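Local structure of leukotriene A-4 hydrolase (Saccharomyces cerevisiae, 2XQ0) at residues A[324-327]-A[328-331]. The protein cleaves N-terminal residues from di- and tripeptides as a zinc aminopeptidase of the M1 family and weakly hydrolyses epoxides such as leukotriene A4. Numbering follows the deposited sequence.
Sequences EGWT and VYLE. With ZN (zinc ion), chain C; BES (2-(3-amino-2-hydroxy-4-phenyl-butyrylamino)-4-methyl-pentanoic acid), chain B.
A chi1 of 176° carries the Tyr329 ring away from its backbone N and alongside the indole of Trp326, whose chi1 of -92° and chi2 of 111° together turn the six-membered ring toward it; Tyr329 CD2 lies 3.9 Å from Trp326 CZ3. Both belong to helix 321-339 of the M1 peptidase domain, which supplies the glutamate that completes the HExxH zinc site. The two ring planes are almost perpendicular in an oblique pairing, and Leu330 CG closes on the indole edge at Trp326 CE3 (4.3 Å). Tyr417 stacks on this indole and Phe418 meets it edge-to-face, so the aromatic side of the helix packs into helix 407-420. Consecutive i to i+4 bonds hold the turn, among them a nearly straight one from Leu330 N to Trp326 O (2.7 Å).

The other side of the helix faces the metal. Val328 CG2 sits 3.2 Å from Glu324 O, against the turn that carries the zinc-binding Glu324, and Val328 also touches Tyr390, the proton donor. One turn further on, Glu331 OE1 hydrogen-bonds His301 ND1, a second-shell contact that would help orient the imidazole and probably makes it a stronger zinc donor. Glu324 bends at chi2 to bring OE1 within 2.2 Å of the zinc ion, which also binds His301, His305 and, at 2.4 Å each, bestatin O2 and O3.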
loop_
_atom_site.group_PDB
_atom_site.type_symbol
_atom_site.label_atom_id
_atom_site.label_comp_id
_atom_site.label_asym_id
_atom_site.label_seq_id
_atom_site.Cartn_x
_atom_site.Cartn_y
_atom_site.Cartn_z
ATOM N N GLU A 324 2.285 -6.323 -6.181
ATOM C CA GLU A 324 2.853 -6.270 -4.829
ATOM C C GLU A 324 3.988 -7.269 -4.565
ATOM O O GLU A 324 4.901 -6.969 -3.807
ATOM C CB GLU A 324 1.760 -6.410 -3.767
ATOM C CG GLU A 324 0.732 -5.267 -3.765
ATOM C CD GLU A 324 1.341 -3.895 -3.481
ATOM O OE1 GLU A 324 2.488 -3.819 -2.982
ATOM O OE2 GLU A 324 0.663 -2.881 -3.747
ATOM N N GLY A 325 3.932 -8.445 -5.172
ATOM C CA GLY A 325 4.994 -9.438 -4.992
ATOM C C GLY A 325 6.296 -8.989 -5.624
ATOM O O GLY A 325 7.378 -9.030 -5.009
ATOM N N TRP A 326 6.212 -8.527 -6.858
ATOM C CA TRP A 326 7.388 -7.925 -7.480
ATOM C C TRP A 326 7.929 -6.746 -6.657
ATOM O O TRP A 326 9.142 -6.668 -6.388
ATOM C CB TRP A 326 7.044 -7.468 -8.909
ATOM C CG TRP A 326 7.335 -8.519 -9.926
ATOM C CD1 TRP A 326 6.438 -9.234 -10.664
ATOM C CD2 TRP A 326 8.630 -8.971 -10.318
ATOM N NE1 TRP A 326 7.101 -10.107 -11.497
ATOM C CE2 TRP A 326 8.448 -9.962 -11.303
ATOM C CE3 TRP A 326 9.928 -8.633 -9.930
ATOM C CZ2 TRP A 326 9.516 -10.625 -11.899
ATOM C CZ3 TRP A 326 10.994 -9.299 -10.531
ATOM C CH2 TRP A 326 10.781 -10.269 -11.499
ATOM N N THR A 327 7.040 -5.827 -6.259
ATOM C CA THR A 327 7.463 -4.649 -5.481
ATOM C C THR A 327 8.229 -5.039 -4.216
ATOM O O THR A 327 9.280 -4.481 -3.940
ATOM C CB THR A 327 6.284 -3.728 -5.135
ATOM O OG1 THR A 327 5.670 -3.295 -6.360
ATOM C CG2 THR A 327 6.741 -2.501 -4.302
ATOM N N VAL A 328 7.705 -5.995 -3.456
ATOM C CA VAL A 328 8.346 -6.412 -2.219
ATOM C C VAL A 328 9.705 -7.029 -2.570
ATOM O O VAL A 328 10.700 -6.794 -1.877
ATOM C CB VAL A 328 7.453 -7.413 -1.397
ATOM C CG1 VAL A 328 8.219 -7.957 -0.174
ATOM C CG2 VAL A 328 6.148 -6.734 -0.914
ATOM N N TYR A 329 9.739 -7.804 -3.656
ATOM C CA TYR A 329 10.994 -8.393 -4.143
ATOM C C TYR A 329 11.999 -7.297 -4.492
ATOM O O TYR A 329 13.141 -7.265 -3.982
ATOM C CB TYR A 329 10.763 -9.361 -5.337
ATOM C CG TYR A 329 12.080 -9.872 -5.884
ATOM C CD1 TYR A 329 12.751 -10.924 -5.269
ATOM C CD2 TYR A 329 12.682 -9.252 -6.966
ATOM C CE1 TYR A 329 13.980 -11.360 -5.739
ATOM C CE2 TYR A 329 13.892 -9.668 -7.425
ATOM C CZ TYR A 329 14.543 -10.715 -6.806
ATOM O OH TYR A 329 15.761 -11.125 -7.273
ATOM N N LEU A 330 11.575 -6.368 -5.335
ATOM C CA LEU A 330 12.451 -5.267 -5.728
ATOM C C LEU A 330 12.911 -4.381 -4.555
ATOM O O LEU A 330 14.075 -4.045 -4.464
ATOM C CB LEU A 330 11.800 -4.418 -6.824
ATOM C CG LEU A 330 11.633 -5.170 -8.150
ATOM C CD1 LEU A 330 10.769 -4.362 -9.135
ATOM C CD2 LEU A 330 13.002 -5.533 -8.760
ATOM N N GLU A 331 11.986 -4.023 -3.670
ATOM C CA GLU A 331 12.265 -3.262 -2.453
ATOM C C GLU A 331 13.402 -3.914 -1.669
ATOM O O GLU A 331 14.360 -3.255 -1.267
ATOM C CB GLU A 331 11.000 -3.245 -1.583
ATOM C CG GLU A 331 11.148 -2.680 -0.164
ATOM C CD GLU A 331 9.907 -2.963 0.696
ATOM O OE1 GLU A 331 8.919 -3.568 0.190
ATOM O OE2 GLU A 331 9.922 -2.577 1.888
HETATM ZN ZN ZN C . 2.822 -1.629 -2.657
HETATM N N2 BES B . -0.792 1.086 -2.732
HETATM C C1 BES B . -0.346 0.160 -1.712
HETATM C C6 BES B . -1.327 0.158 -0.538
HETATM C C7 BES B . -2.679 -0.346 -0.991
HETATM C C8 BES B . -2.762 -1.499 -1.764
HETATM C C12 BES B . -3.836 0.349 -0.652
HETATM C C9 BES B . -4.002 -1.963 -2.188
HETATM C C11 BES B . -5.078 -0.117 -1.079
HETATM C C10 BES B . -5.161 -1.274 -1.847
HETATM C C2 BES B . 1.062 0.516 -1.219
HETATM O O2 BES B . 2.063 0.567 -2.246
HETATM C C3 BES B . 1.444 -0.512 -0.206
HETATM O O3 BES B . 1.724 -1.668 -0.532
HETATM N N1 BES B . 1.402 0.005 1.016
HETATM C C4 BES B . 1.693 -0.647 2.276
HETATM C C13 BES B . 3.138 -0.247 2.553
HETATM C C14 BES B . 4.039 -1.441 2.834
HETATM C C15 BES B . 5.495 -1.071 2.575
HETATM C C16 BES B . 3.632 -2.669 2.022
HETATM C C5 BES B . 0.804 -0.005 3.303
HETATM O O1 BES B . 0.486 -0.656 4.322
HETATM O O4 BES B . 0.406 1.168 3.092
#